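Local coordinates for protein 6-carboxyhexanoate--CoA ligase (Aquifex aeolicus, PDB 5TV6) that belongs to the BioW family of acyl-CoA ligases and is modelled here with pimelic acid bound, at residues A10-K15 with E42-N47; I65-F70 with Y199-P204; N111-V116 with G133-H138; E178-D183 with G213-F218. All coordinates share one frame; numbering follows the deposited sequence.

Interaction 1: residues A10-K15 with E42-N47; sequences AQKNGK and EFDFMN
Gln11 and Phe45 form a hydrogen-bonded antiparallel pair, and where strand 45-52 begins the chain makes a classic beta bulge: Asp44 and Phe45 both face Gln11. Gln11 N gives a bond of 2.9 Å to Phe45 O. Gln11 O takes one of 2.7 Å from Asp44 N and a weak, longer one from Phe45 N. Packing is close around Ala10, with Pro40 and Val17 adjoining. Ala10 CB sits 4.0 Å from Phe43 CB and also meets CG of the selenomethionine Met46, whose CE lies over one face of the Phe43 ring. On the other face the fit is looser: the Gln11 amide and the Phe45 ring run side by side with planes 52° apart, touching at little more than OE1 and CD2. At the solvent-facing end the type I' turn from Lys12 to Lys15 joins strands 3-12 and 15-25 as a hairpin. Lys12 crosses the Asp44 carboxylate at about a right angle; its chain bends at chi2 (118°) and chi4 (65°), and NZ makes a salt bridge of 2.7 Å with Asp44 OD2, on its syn side but tilted out of the carboxylate plane. Asp44 OD1 accepts Asn13 N at 2.6 Å from above that plane.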
loop_
_atom_site.group_PDB
_atom_site.type_symbol
_atom_site.label_atom_id
_atom_site.label_comp_id
_atom_site.label_asym_id
_atom_site.label_seq_id
_atom_site.Cartn_x
_atom_site.Cartn_y
_atom_site.Cartn_z
ATOM N N ALA A 10 -1.434 -10.213 13.667
ATOM C CA ALA A 10 -1.080 -10.358 15.074
ATOM C C ALA A 10 -1.541 -9.136 15.857
ATOM O O ALA A 10 -1.680 -8.040 15.312
ATOM C CB ALA A 10 0.422 -10.559 15.252
ATOM N N GLN A 11 -1.776 -9.333 17.146
ATOM C CA GLN A 11 -2.249 -8.271 18.023
ATOM C C GLN A 11 -1.490 -8.302 19.336
ATOM O O GLN A 11 -0.953 -9.332 19.743
ATOM C CB GLN A 11 -3.725 -8.404 18.367
ATOM C CG GLN A 11 -4.694 -8.448 17.239
ATOM C CD GLN A 11 -6.072 -8.753 17.780
ATOM O OE1 GLN A 11 -6.205 -9.294 18.890
ATOM N NE2 GLN A 11 -7.103 -8.380 17.030
ATOM N N LYS A 12 -1.494 -7.164 20.018
ATOM C CA LYS A 12 -1.138 -7.102 21.425
ATOM C C LYS A 12 -2.153 -6.201 22.117
ATOM O O LYS A 12 -2.430 -5.093 21.643
ATOM C CB LYS A 12 0.293 -6.600 21.631
ATOM C CG LYS A 12 0.703 -6.514 23.084
ATOM C CD LYS A 12 1.865 -7.437 23.398
ATOM C CE LYS A 12 2.084 -7.553 24.899
ATOM N NZ LYS A 12 0.918 -8.216 25.587
ATOM N N ASN A 13 -2.729 -6.701 23.211
ATOM C CA ASN A 13 -3.770 -6.001 23.961
ATOM C C ASN A 13 -4.871 -5.492 23.037
ATOM O O ASN A 13 -5.235 -4.318 23.050
ATOM C CB ASN A 13 -3.169 -4.871 24.786
ATOM C CG ASN A 13 -2.243 -5.388 25.845
ATOM O OD1 ASN A 13 -2.498 -6.434 26.428
ATOM N ND2 ASN A 13 -1.144 -4.686 26.076
ATOM N N GLY A 14 -5.396 -6.400 22.216
ATOM C CA GLY A 14 -6.472 -6.082 21.305
ATOM C C GLY A 14 -6.121 -5.175 20.144
ATOM O O GLY A 14 -6.979 -4.964 19.277
ATOM N N LYS A 15 -4.905 -4.633 20.078
ATOM C CA LYS A 15 -4.543 -3.716 19.002
ATOM C C LYS A 15 -3.625 -4.396 17.984
ATOM O O LYS A 15 -2.674 -5.100 18.344
ATOM C CB LYS A 15 -3.872 -2.450 19.552
ATOM C CG LYS A 15 -4.663 -1.727 20.651
ATOM C CD LYS A 15 -5.957 -1.094 20.143
ATOM C CE LYS A 15 -7.071 -1.230 21.198
ATOM N NZ LYS A 15 -8.328 -0.460 20.915
ATOM N N GLU A 42 6.498 -8.789 19.429
ATOM C CA GLU A 42 5.751 -9.306 20.562
ATOM C C GLU A 42 4.287 -9.351 20.162
ATOM O O GLU A 42 3.819 -8.497 19.404
ATOM C CB GLU A 42 5.912 -8.412 21.796
ATOM C CG GLU A 42 5.951 -6.926 21.436
ATOM C CD GLU A 42 5.839 -5.996 22.640
ATOM O OE1 GLU A 42 4.705 -5.778 23.138
ATOM O OE2 GLU A 42 6.891 -5.475 23.079
ATOM N N PHE A 43 3.559 -10.331 20.684
ATOM C CA PHE A 43 2.138 -10.393 20.379
ATOM C C PHE A 43 1.438 -11.247 21.423
ATOM O O PHE A 43 2.052 -12.090 22.081
ATOM C CB PHE A 43 1.889 -10.943 18.964
ATOM C CG PHE A 43 2.467 -12.312 18.741
ATOM C CD1 PHE A 43 3.784 -12.470 18.317
ATOM C CD2 PHE A 43 1.709 -13.445 18.976
ATOM C CE1 PHE A 43 4.326 -13.743 18.113
ATOM C CE2 PHE A 43 2.248 -14.713 18.779
ATOM C CZ PHE A 43 3.556 -14.856 18.351
ATOM N N ASP A 44 0.141 -10.980 21.581
ATOM C CA ASP A 44 -0.794 -11.739 22.409
ATOM C C ASP A 44 -1.423 -12.866 21.632
ATOM O O ASP A 44 -1.743 -13.919 22.195
ATOM C CB ASP A 44 -1.963 -10.848 22.875
ATOM C CG ASP A 44 -1.613 -9.979 24.027
ATOM O OD1 ASP A 44 -2.381 -9.039 24.310
ATOM O OD2 ASP A 44 -0.575 -10.246 24.662
ATOM N N PHE A 45 -1.667 -12.616 20.359
ATOM C CA PHE A 45 -2.555 -13.428 19.557
ATOM C C PHE A 45 -2.092 -13.308 18.119
ATOM O O PHE A 45 -1.683 -12.231 17.682
ATOM C CB PHE A 45 -4.011 -12.975 19.687
ATOM C CG PHE A 45 -4.928 -13.615 18.691
ATOM C CD1 PHE A 45 -5.524 -14.843 18.965
ATOM C CD2 PHE A 45 -5.182 -13.004 17.465
ATOM C CE1 PHE A 45 -6.376 -15.449 18.032
ATOM C CE2 PHE A 45 -6.029 -13.602 16.525
ATOM C CZ PHE A 45 -6.628 -14.821 16.812
HETATM N N MSE A 46 -2.152 -14.412 17.400
HETATM C CA MSE A 46 -1.789 -14.399 16.014
HETATM C C MSE A 46 -2.671 -15.373 15.280
HETATM O O MSE A 46 -2.941 -16.476 15.791
HETATM C CB MSE A 46 -0.319 -14.765 15.841
HETATM C CG MSE A 46 0.138 -14.751 14.369
HETATM SE SE MSE A 46 1.932 -15.532 14.103
HETATM C CE MSE A 46 3.061 -14.146 14.904
ATOM N N ASN A 47 -3.122 -14.984 14.090
ATOM C CA ASN A 47 -3.803 -15.900 13.186
ATOM C C ASN A 47 -3.040 -16.022 11.878
ATOM O O ASN A 47 -2.667 -15.015 11.278
ATOM C CB ASN A 47 -5.227 -15.453 12.909
ATOM C CG ASN A 47 -6.076 -16.593 12.447
ATOM O OD1 ASN A 47 -6.617 -17.348 13.261
ATOM N ND2 ASN A 47 -6.156 -16.771 11.137
#

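Interaction 2: residues I65-F70 with Y199-P204; sequences ISTYSF and YVRITP. With PML (pimelic acid), chain C.
O71 of the bound pimelic acid is gripped twice from strand 198-203, by Tyr199 OH at 2.6 Å and by Arg201 NE at 3.1 Å, the latter fairly straight (164° at the hydrogen). Arg201 NH2 reaches the other carboxylate oxygen, O72, so the guanidinium spans both. O71 lies at the edge of both the guanidinium and the Tyr199 ring. The ligand is also hydrogen-bonded by Tyr187 OH and Thr160 OG1. Strand 65-69 fixes the remaining nitrogen: Arg201 NH1 donates to Thr67 OG1 over 2.8 Å, in the guanidinium plane. The arginine chain turns at chi3 (61°), which swings the head group alongside Thr67 while CD rests on Ile65 CG2. Thr67 is thus a second-shell residue that probably limits rotation of the Arg201 head group. Beneath, the strands pair in parallel, with Ser66 N bound to Tyr199 O, Arg201 N to Ser66 O, Tyr68 N to Arg201 O and Thr203 N to Tyr68 O. The opposite face is largely apolar: Tyr68 CD1 touches Val200 CG1 at 4.0 Å, and Ile202 CG2 meets the edge of the Phe70 ring. Helix 73-85 packs against this side, Phe79 meeting both Tyr68 and Phe70, whereas helix 158-172 lies against the ligand side through Ala163 and Leu164. Strand 65-69 is outermost in the mixed sheet, and strand 190-194 flanks strand 198-203 on its other side.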
loop_
_atom_site.group_PDB
_atom_site.type_symbol
_atom_site.label_atom_id
_atom_site.label_comp_id
_atom_site.label_asym_id
_atom_site.label_seq_id
_atom_site.Cartn_x
_atom_site.Cartn_y
_atom_site.Cartn_z
ATOM N N ILE A 65 11.324 4.208 -10.312
ATOM C CA ILE A 65 11.416 4.701 -8.953
ATOM C C ILE A 65 12.226 5.988 -8.953
ATOM O O ILE A 65 13.311 6.040 -9.541
ATOM C CB ILE A 65 12.077 3.640 -8.055
ATOM C CG1 ILE A 65 11.284 2.329 -8.103
ATOM C CG2 ILE A 65 12.257 4.141 -6.635
ATOM C CD1 ILE A 65 11.906 1.207 -7.272
ATOM N N SER A 66 11.720 7.023 -8.279
ATOM C CA SER A 66 12.529 8.195 -7.965
ATOM C C SER A 66 12.306 8.584 -6.512
ATOM O O SER A 66 11.360 8.132 -5.865
ATOM C CB SER A 66 12.214 9.373 -8.891
ATOM O OG SER A 66 10.816 9.582 -8.977
ATOM N N THR A 67 13.186 9.443 -5.999
ATOM C CA THR A 67 13.137 9.862 -4.604
ATOM C C THR A 67 13.390 11.358 -4.516
ATOM O O THR A 67 14.314 11.874 -5.151
ATOM C CB THR A 67 14.175 9.096 -3.753
ATOM O OG1 THR A 67 13.913 7.690 -3.821
ATOM C CG2 THR A 67 14.111 9.525 -2.301
ATOM N N TYR A 68 12.579 12.051 -3.713
ATOM C CA TYR A 68 12.701 13.491 -3.507
ATOM C C TYR A 68 12.682 13.784 -2.012
ATOM O O TYR A 68 11.962 13.114 -1.268
ATOM C CB TYR A 68 11.569 14.233 -4.220
ATOM C CG TYR A 68 11.672 14.156 -5.724
ATOM C CD1 TYR A 68 11.292 13.010 -6.400
ATOM C CD2 TYR A 68 12.154 15.230 -6.470
ATOM C CE1 TYR A 68 11.399 12.918 -7.766
ATOM C CE2 TYR A 68 12.268 15.148 -7.849
ATOM C CZ TYR A 68 11.889 13.981 -8.491
ATOM O OH TYR A 68 11.983 13.868 -9.859
ATOM N N SER A 69 13.487 14.767 -1.570
ATOM C CA SER A 69 13.578 15.192 -0.171
ATOM C C SER A 69 13.402 16.698 -0.055
ATOM O O SER A 69 13.986 17.460 -0.831
ATOM C CB SER A 69 14.913 14.833 0.456
ATOM O OG SER A 69 15.186 13.470 0.256
ATOM N N PHE A 70 12.618 17.127 0.936
ATOM C CA PHE A 70 12.247 18.527 1.110
ATOM C C PHE A 70 12.482 18.925 2.558
ATOM O O PHE A 70 12.752 18.080 3.419
ATOM C CB PHE A 70 10.795 18.753 0.689
ATOM C CG PHE A 70 10.531 18.372 -0.732
ATOM C CD1 PHE A 70 10.823 19.250 -1.765
ATOM C CD2 PHE A 70 10.033 17.124 -1.048
ATOM C CE1 PHE A 70 10.604 18.893 -3.095
ATOM C CE2 PHE A 70 9.814 16.759 -2.374
ATOM C CZ PHE A 70 10.103 17.646 -3.395
ATOM N N TYR A 199 6.799 5.367 -9.340
ATOM C CA TYR A 199 6.787 5.301 -7.882
ATOM C C TYR A 199 7.657 6.449 -7.366
ATOM O O TYR A 199 8.887 6.364 -7.384
ATOM C CB TYR A 199 7.283 3.929 -7.417
ATOM C CG TYR A 199 7.233 3.707 -5.920
ATOM C CD1 TYR A 199 6.024 3.496 -5.262
ATOM C CD2 TYR A 199 8.396 3.712 -5.166
ATOM C CE1 TYR A 199 5.980 3.298 -3.888
ATOM C CE2 TYR A 199 8.366 3.513 -3.808
ATOM C CZ TYR A 199 7.158 3.311 -3.175
ATOM O OH TYR A 199 7.150 3.126 -1.826
ATOM N N VAL A 200 7.018 7.524 -6.903
ATOM C CA VAL A 200 7.705 8.759 -6.519
ATOM C C VAL A 200 7.785 8.804 -4.997
ATOM O O VAL A 200 6.821 9.196 -4.329
ATOM C CB VAL A 200 6.995 10.001 -7.074
ATOM C CG1 VAL A 200 7.764 11.255 -6.715
ATOM C CG2 VAL A 200 6.830 9.902 -8.577
ATOM N N ARG A 201 8.937 8.422 -4.438
ATOM C CA ARG A 201 9.122 8.481 -2.991
ATOM C C ARG A 201 9.383 9.928 -2.585
ATOM O O ARG A 201 10.161 10.632 -3.235
ATOM C CB ARG A 201 10.269 7.571 -2.537
ATOM C CG ARG A 201 10.214 6.172 -3.138
ATOM C CD ARG A 201 11.472 5.299 -2.867
ATOM N NE ARG A 201 11.718 5.071 -1.442
ATOM C CZ ARG A 201 12.752 5.569 -0.754
ATOM N NH1 ARG A 201 13.681 6.322 -1.355
ATOM N NH2 ARG A 201 12.868 5.303 0.545
ATOM N N ILE A 202 8.705 10.375 -1.526
ATOM C CA ILE A 202 8.767 11.747 -1.032
ATOM C C ILE A 202 9.027 11.694 0.466
ATOM O O ILE A 202 8.358 10.940 1.178
ATOM C CB ILE A 202 7.455 12.500 -1.321
ATOM C CG1 ILE A 202 7.121 12.416 -2.806
ATOM C CG2 ILE A 202 7.515 13.934 -0.795
ATOM C CD1 ILE A 202 5.762 12.931 -3.118
ATOM N N THR A 203 9.994 12.482 0.946
ATOM C CA THR A 203 10.293 12.501 2.382
ATOM C C THR A 203 10.078 13.917 2.862
ATOM O O THR A 203 10.209 14.847 2.056
ATOM C CB THR A 203 11.702 11.979 2.715
ATOM O OG1 THR A 203 11.877 10.719 2.064
ATOM C CG2 THR A 203 11.856 11.736 4.214
ATOM N N PRO A 204 9.954 14.067 4.200
ATOM C CA PRO A 204 8.929 14.394 5.208
ATOM C C PRO A 204 7.530 14.622 4.644
ATOM O O PRO A 204 7.180 15.755 4.377
ATOM C CB PRO A 204 9.470 15.667 5.858
ATOM C CG PRO A 204 10.297 16.269 4.804
ATOM C CD PRO A 204 11.040 15.054 4.329
HETATM C C1 PML C . 3.714 2.170 4.956
HETATM O O11 PML C . 2.458 2.260 5.064
HETATM O O12 PML C . 4.433 1.810 5.941
HETATM C C2 PML C . 4.364 2.518 3.619
HETATM C C3 PML C . 5.502 3.505 3.845
HETATM C C4 PML C . 5.890 4.242 2.578
HETATM C C5 PML C . 6.984 3.503 1.827
HETATM C C6 PML C . 7.929 4.537 1.234
HETATM C C7 PML C . 9.252 3.913 0.797
HETATM O O71 PML C . 9.318 3.399 -0.345
HETATM O O72 PML C . 10.254 3.923 1.565
#

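Interaction 3: residues N111-V116 with G133-H138; sequences NMRGAV and GVRTIH
Ala115 N gives Val134 O a short bond of 2.6 Å, with 163° at the hydrogen and the donor tilted out of the carbonyl plane. The return bond, Val134 N to Ala115 O at 3.1 Å, lies in the carbonyl plane on a lone pair of its acceptor. Gly133 CA also approaches Ala115 O at 3.3 Å. Together the two N-H bonds make Ala115 and Val134 a hydrogen-bonded antiparallel pair, a single beta bridge by which the loop ahead of strand 139-141 is fastened to the segment leading into strand 115-119. That strand is outermost in the mixed sheet, and strand 214-219 pairs with it through Val116. Gly114 and Gly133, which have no side chains, bring their CA atoms to 4.4 Å of each other. CE of the selenomethionine Met112 rests on Gly133 CA at 3.9 Å, its chain bent at chi2 (-147°) and chi3 (-63°). Farther out, Arg135 lays its CG against Arg113 O at 3.6 Å and against Gly114 CA. Past it the like-charged head groups come near each other, NH1 of Arg113 standing 4.8 Å from NH1 of Arg135. Leu231 and Thr232 of helix 224-233 pack on the Val134 side chain.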
loop_
_atom_site.group_PDB
_atom_site.type_symbol
_atom_site.label_atom_id
_atom_site.label_comp_id
_atom_site.label_asym_id
_atom_site.label_seq_id
_atom_site.Cartn_x
_atom_site.Cartn_y
_atom_site.Cartn_z
ATOM N N ASN A 111 -6.599 6.182 12.468
ATOM C CA ASN A 111 -6.164 5.593 11.202
ATOM C C ASN A 111 -7.082 4.450 10.788
ATOM O O ASN A 111 -7.291 3.505 11.557
ATOM C CB ASN A 111 -4.727 5.076 11.304
ATOM C CG ASN A 111 -3.702 6.189 11.299
ATOM O OD1 ASN A 111 -3.819 7.161 10.547
ATOM N ND2 ASN A 111 -2.699 6.065 12.156
HETATM N N MSE A 112 -7.592 4.523 9.561
HETATM C CA MSE A 112 -8.165 3.355 8.903
HETATM C C MSE A 112 -7.053 2.321 8.761
HETATM O O MSE A 112 -5.875 2.674 8.816
HETATM C CB MSE A 112 -8.701 3.694 7.512
HETATM C CG MSE A 112 -9.325 5.070 7.336
HETATM SE SE MSE A 112 -10.787 5.036 6.030
HETATM C CE MSE A 112 -9.817 4.519 4.452
ATOM N N ARG A 113 -7.400 1.056 8.550
ATOM C CA ARG A 113 -6.404 0.079 8.145
ATOM C C ARG A 113 -6.576 -0.347 6.696
ATOM O O ARG A 113 -5.955 -1.320 6.262
ATOM C CB ARG A 113 -6.419 -1.136 9.072
ATOM C CG ARG A 113 -5.211 -1.146 10.007
ATOM C CD ARG A 113 -4.725 -2.546 10.316
ATOM N NE ARG A 113 -5.766 -3.356 10.938
ATOM C CZ ARG A 113 -6.186 -4.521 10.460
ATOM N NH1 ARG A 113 -5.648 -5.015 9.348
ATOM N NH2 ARG A 113 -7.141 -5.191 11.097
ATOM N N GLY A 114 -7.391 0.370 5.938
ATOM C CA GLY A 114 -7.493 0.161 4.511
ATOM C C GLY A 114 -7.384 1.494 3.813
ATOM O O GLY A 114 -7.045 2.496 4.447
ATOM N N ALA A 115 -7.665 1.535 2.522
ATOM C CA ALA A 115 -7.461 2.742 1.738
ATOM C C ALA A 115 -8.765 3.518 1.579
ATOM O O ALA A 115 -9.859 2.952 1.637
ATOM C CB ALA A 115 -6.890 2.404 0.357
ATOM N N VAL A 116 -8.633 4.834 1.420
ATOM C CA VAL A 116 -9.718 5.672 0.919
ATOM C C VAL A 116 -9.829 5.457 -0.583
ATOM O O VAL A 116 -8.822 5.492 -1.301
ATOM C CB VAL A 116 -9.457 7.159 1.229
ATOM C CG1 VAL A 116 -10.494 8.043 0.546
ATOM C CG2 VAL A 116 -9.404 7.437 2.734
ATOM N N GLY A 133 -12.173 0.972 5.119
ATOM C CA GLY A 133 -11.715 1.169 3.762
ATOM C C GLY A 133 -11.285 -0.134 3.115
ATOM O O GLY A 133 -11.321 -1.212 3.709
ATOM N N VAL A 134 -10.859 -0.016 1.861
ATOM C CA VAL A 134 -10.509 -1.177 1.053
ATOM C C VAL A 134 -9.094 -1.626 1.386
ATOM O O VAL A 134 -8.173 -0.807 1.464
ATOM C CB VAL A 134 -10.647 -0.852 -0.436
ATOM C CG1 VAL A 134 -10.141 -1.999 -1.259
ATOM C CG2 VAL A 134 -12.091 -0.583 -0.762
ATOM N N ARG A 135 -8.921 -2.932 1.603
ATOM C CA ARG A 135 -7.613 -3.541 1.819
ATOM C C ARG A 135 -7.256 -4.346 0.580
ATOM O O ARG A 135 -7.931 -5.327 0.254
ATOM C CB ARG A 135 -7.598 -4.427 3.061
ATOM C CG ARG A 135 -7.871 -3.703 4.382
ATOM C CD ARG A 135 -7.750 -4.661 5.575
ATOM N NE ARG A 135 -8.498 -5.891 5.322
ATOM C CZ ARG A 135 -7.938 -7.081 5.119
ATOM N NH1 ARG A 135 -6.613 -7.205 5.167
ATOM N NH2 ARG A 135 -8.698 -8.148 4.871
ATOM N N THR A 136 -6.212 -3.916 -0.122
ATOM C CA THR A 136 -5.678 -4.688 -1.236
ATOM C C THR A 136 -4.898 -5.884 -0.712
ATOM O O THR A 136 -4.078 -5.741 0.196
ATOM C CB THR A 136 -4.771 -3.807 -2.075
ATOM O OG1 THR A 136 -5.453 -2.580 -2.355
ATOM C CG2 THR A 136 -4.373 -4.510 -3.371
ATOM N N ILE A 137 -5.155 -7.067 -1.269
ATOM C CA ILE A 137 -4.585 -8.317 -0.779
ATOM C C ILE A 137 -4.294 -9.230 -1.966
ATOM O O ILE A 137 -4.558 -8.890 -3.122
ATOM C CB ILE A 137 -5.514 -9.033 0.224
ATOM C CG1 ILE A 137 -6.854 -9.353 -0.429
ATOM C CG2 ILE A 137 -5.753 -8.192 1.466
ATOM C CD1 ILE A 137 -7.603 -10.464 0.270
ATOM N N HIS A 138 -3.748 -10.408 -1.659
ATOM C CA HIS A 138 -3.527 -11.477 -2.637
ATOM C C HIS A 138 -2.564 -11.044 -3.733
ATOM O O HIS A 138 -2.827 -11.211 -4.924
ATOM C CB HIS A 138 -4.843 -11.976 -3.238
ATOM C CG HIS A 138 -5.705 -12.706 -2.258
ATOM N ND1 HIS A 138 -5.185 -13.549 -1.298
ATOM C CD2 HIS A 138 -7.046 -12.709 -2.079
ATOM C CE1 HIS A 138 -6.171 -14.042 -0.570
ATOM N NE2 HIS A 138 -7.310 -13.548 -1.023
#

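Interaction 4: residues E178-D183 with G213-F218; sequences ELCWSD and GGRVYF. With PML (pimelic acid), chain C.
Inside the mixed sheet, lining the pimelic acid pocket, strands 177-181 and 214-219 run antiparallel. Leu179 and Val216 form a hydrogen-bonded pair, Leu179 N reaching Val216 O at 3.0 Å, and Gly214 N binds Trp181 O almost straight. Arg215 dominates the ligand side. Cys180 SG sits over one face of the Arg215 guanidinium, 3.3 Å from Arg215 NH1, while Glu178 OE2 comes in at the edge, making a long salt bridge of 3.5 Å to Arg215 NH1. The carboxylate stands nearly upright to the guanidinium, their planes 88° apart. Glu178 also runs beside the Tyr217 ring, and Asn170 bonds Glu178 OE1. At the strand's end Ser182 OG bonds O12 of the pimelic acid at 3.1 Å, and Arg215 NH2 lies 3.4 Å from O11 of the same ligand. Leu179 CB meets Phe218 on the other face, toward helix 91-103. With sulfur over one face and a carboxylate at its edge, the Arg215 head group probably brings positive charge to this end of the ligand, with Glu178 partly offsetting it.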
loop_
_atom_site.group_PDB
_atom_site.type_symbol
_atom_site.label_atom_id
_atom_site.label_comp_id
_atom_site.label_asym_id
_atom_site.label_seq_id
_atom_site.Cartn_x
_atom_site.Cartn_y
_atom_site.Cartn_z
ATOM N N GLU A 178 -2.012 6.900 -6.610
ATOM C CA GLU A 178 -2.080 6.600 -5.182
ATOM C C GLU A 178 -1.306 7.636 -4.385
ATOM O O GLU A 178 -0.244 8.098 -4.812
ATOM C CB GLU A 178 -1.521 5.196 -4.865
ATOM C CG GLU A 178 -1.314 4.910 -3.380
ATOM C CD GLU A 178 -1.125 3.421 -3.085
ATOM O OE1 GLU A 178 -1.349 2.589 -3.987
ATOM O OE2 GLU A 178 -0.747 3.073 -1.948
ATOM N N LEU A 179 -1.847 7.989 -3.224
ATOM C CA LEU A 179 -1.161 8.815 -2.243
ATOM C C LEU A 179 -1.075 8.038 -0.937
ATOM O O LEU A 179 -2.064 7.434 -0.511
ATOM C CB LEU A 179 -1.891 10.139 -2.030
ATOM C CG LEU A 179 -1.435 10.930 -0.800
ATOM C CD1 LEU A 179 -0.081 11.528 -1.061
ATOM C CD2 LEU A 179 -2.442 12.015 -0.448
ATOM N N CYS A 180 0.103 8.059 -0.300
ATOM C CA CYS A 180 0.371 7.191 0.844
ATOM C C CYS A 180 1.517 7.748 1.674
ATOM O O CYS A 180 2.563 8.109 1.121
ATOM C CB CYS A 180 0.724 5.764 0.375
ATOM S SG CYS A 180 1.455 4.705 1.652
ATOM N N TRP A 181 1.332 7.801 2.992
ATOM C CA TRP A 181 2.471 7.810 3.893
ATOM C C TRP A 181 2.145 6.941 5.094
ATOM O O TRP A 181 1.016 6.484 5.269
ATOM C CB TRP A 181 2.911 9.228 4.291
ATOM C CG TRP A 181 1.943 10.118 5.026
ATOM C CD1 TRP A 181 1.731 10.162 6.374
ATOM C CD2 TRP A 181 1.133 11.160 4.458
ATOM N NE1 TRP A 181 0.811 11.140 6.677
ATOM C CE2 TRP A 181 0.428 11.767 5.520
ATOM C CE3 TRP A 181 0.922 11.621 3.156
ATOM C CZ2 TRP A 181 -0.473 12.807 5.320
ATOM C CZ3 TRP A 181 0.025 12.652 2.955
ATOM C CH2 TRP A 181 -0.664 13.235 4.035
ATOM N N SER A 182 3.163 6.665 5.897
ATOM C CA SER A 182 3.029 5.664 6.939
ATOM C C SER A 182 2.318 6.248 8.149
ATOM O O SER A 182 2.315 7.460 8.374
ATOM C CB SER A 182 4.407 5.138 7.350
ATOM O OG SER A 182 4.317 3.992 8.175
ATOM N N ASP A 183 1.716 5.372 8.946
ATOM C CA ASP A 183 1.219 5.823 10.234
ATOM C C ASP A 183 2.210 5.585 11.359
ATOM O O ASP A 183 2.027 6.147 12.443
ATOM C CB ASP A 183 -0.132 5.181 10.575
ATOM C CG ASP A 183 -0.214 3.728 10.189
ATOM O OD1 ASP A 183 0.575 2.920 10.733
ATOM O OD2 ASP A 183 -1.107 3.396 9.372
ATOM N N GLY A 213 -1.431 8.125 9.379
ATOM C CA GLY A 213 -1.066 7.762 8.029
ATOM C C GLY A 213 -2.207 7.131 7.264
ATOM O O GLY A 213 -3.361 7.179 7.697
ATOM N N GLY A 214 -1.900 6.542 6.115
ATOM C CA GLY A 214 -2.927 5.875 5.359
ATOM C C GLY A 214 -2.723 6.004 3.876
ATOM O O GLY A 214 -1.779 6.652 3.426
ATOM N N ARG A 215 -3.588 5.369 3.106
ATOM C CA ARG A 215 -3.536 5.435 1.661
ATOM C C ARG A 215 -4.821 6.061 1.145
ATOM O O ARG A 215 -5.839 6.090 1.836
ATOM C CB ARG A 215 -3.338 4.041 1.040
ATOM C CG ARG A 215 -1.914 3.547 1.119
ATOM C CD ARG A 215 -1.773 2.111 0.686
ATOM N NE ARG A 215 -1.043 1.368 1.704
ATOM C CZ ARG A 215 0.268 1.160 1.699
ATOM N NH1 ARG A 215 1.023 1.614 0.710
ATOM N NH2 ARG A 215 0.824 0.485 2.691
ATOM N N VAL A 216 -4.743 6.585 -0.074
ATOM C CA VAL A 216 -5.894 7.053 -0.834
ATOM C C VAL A 216 -5.682 6.580 -2.261
ATOM O O VAL A 216 -4.644 6.874 -2.861
ATOM C CB VAL A 216 -6.050 8.586 -0.805
ATOM C CG1 VAL A 216 -7.031 9.025 -1.869
ATOM C CG2 VAL A 216 -6.486 9.085 0.575
ATOM N N TYR A 217 -6.637 5.832 -2.799
ATOM C CA TYR A 217 -6.586 5.434 -4.197
ATOM C C TYR A 217 -7.517 6.338 -4.990
ATOM O O TYR A 217 -8.644 6.603 -4.566
ATOM C CB TYR A 217 -6.999 3.971 -4.399
ATOM C CG TYR A 217 -6.258 2.932 -3.568
ATOM C CD1 TYR A 217 -5.049 3.225 -2.941
ATOM C CD2 TYR A 217 -6.768 1.648 -3.432
ATOM C CE1 TYR A 217 -4.389 2.276 -2.189
ATOM C CE2 TYR A 217 -6.118 0.696 -2.688
ATOM C CZ TYR A 217 -4.927 1.009 -2.070
ATOM O OH TYR A 217 -4.277 0.054 -1.323
ATOM N N PHE A 218 -7.038 6.824 -6.132
ATOM C CA PHE A 218 -7.849 7.623 -7.043
ATOM C C PHE A 218 -8.326 6.732 -8.180
ATOM O O PHE A 218 -7.507 6.084 -8.841
ATOM C CB PHE A 218 -7.055 8.810 -7.589
ATOM C CG PHE A 218 -6.552 9.738 -6.521
ATOM C CD1 PHE A 218 -7.395 10.675 -5.949
ATOM C CD2 PHE A 218 -5.239 9.665 -6.081
ATOM C CE1 PHE A 218 -6.940 11.531 -4.955
ATOM C CE2 PHE A 218 -4.776 10.515 -5.088
ATOM C CZ PHE A 218 -5.633 11.452 -4.526
HETATM C C1 PML C . 3.714 2.170 4.956
HETATM O O11 PML C . 2.458 2.260 5.064
HETATM O O12 PML C . 4.433 1.810 5.941
HETATM C C2 PML C . 4.364 2.518 3.619
HETATM C C3 PML C . 5.502 3.505 3.845
HETATM C C4 PML C . 5.890 4.242 2.578
HETATM C C5 PML C . 6.984 3.503 1.827
HETATM C C6 PML C . 7.929 4.537 1.234
HETATM C C7 PML C . 9.252 3.913 0.797
HETATM O O71 PML C . 9.318 3.399 -0.345
HETATM O O72 PML C . 10.254 3.923 1.565
#

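Interaction 1 stands apart, a surface contact in the separate three-stranded sheet, with its centre about 33 Å from that of interaction 2. The other three all reach the mixed sheet. Interaction 4 is the buried one, on interior strands; interactions 2 and 3 are partly buried and involve the outermost strands 65-69 and 115-119. Interactions 3 and 4 touch: Val116 O meets Tyr217 N at 2.7 Å, probably as a hydrogen bond. Interactions 2 and 4 do not touch, yet they hold opposite carboxylates of the same pimelic acid. Charge serves differently with place: interaction 1 pairs lysine with aspartate near solvent, interactions 2 and 4 turn arginines to the ligand, and interaction 3 relies on backbone and glycines.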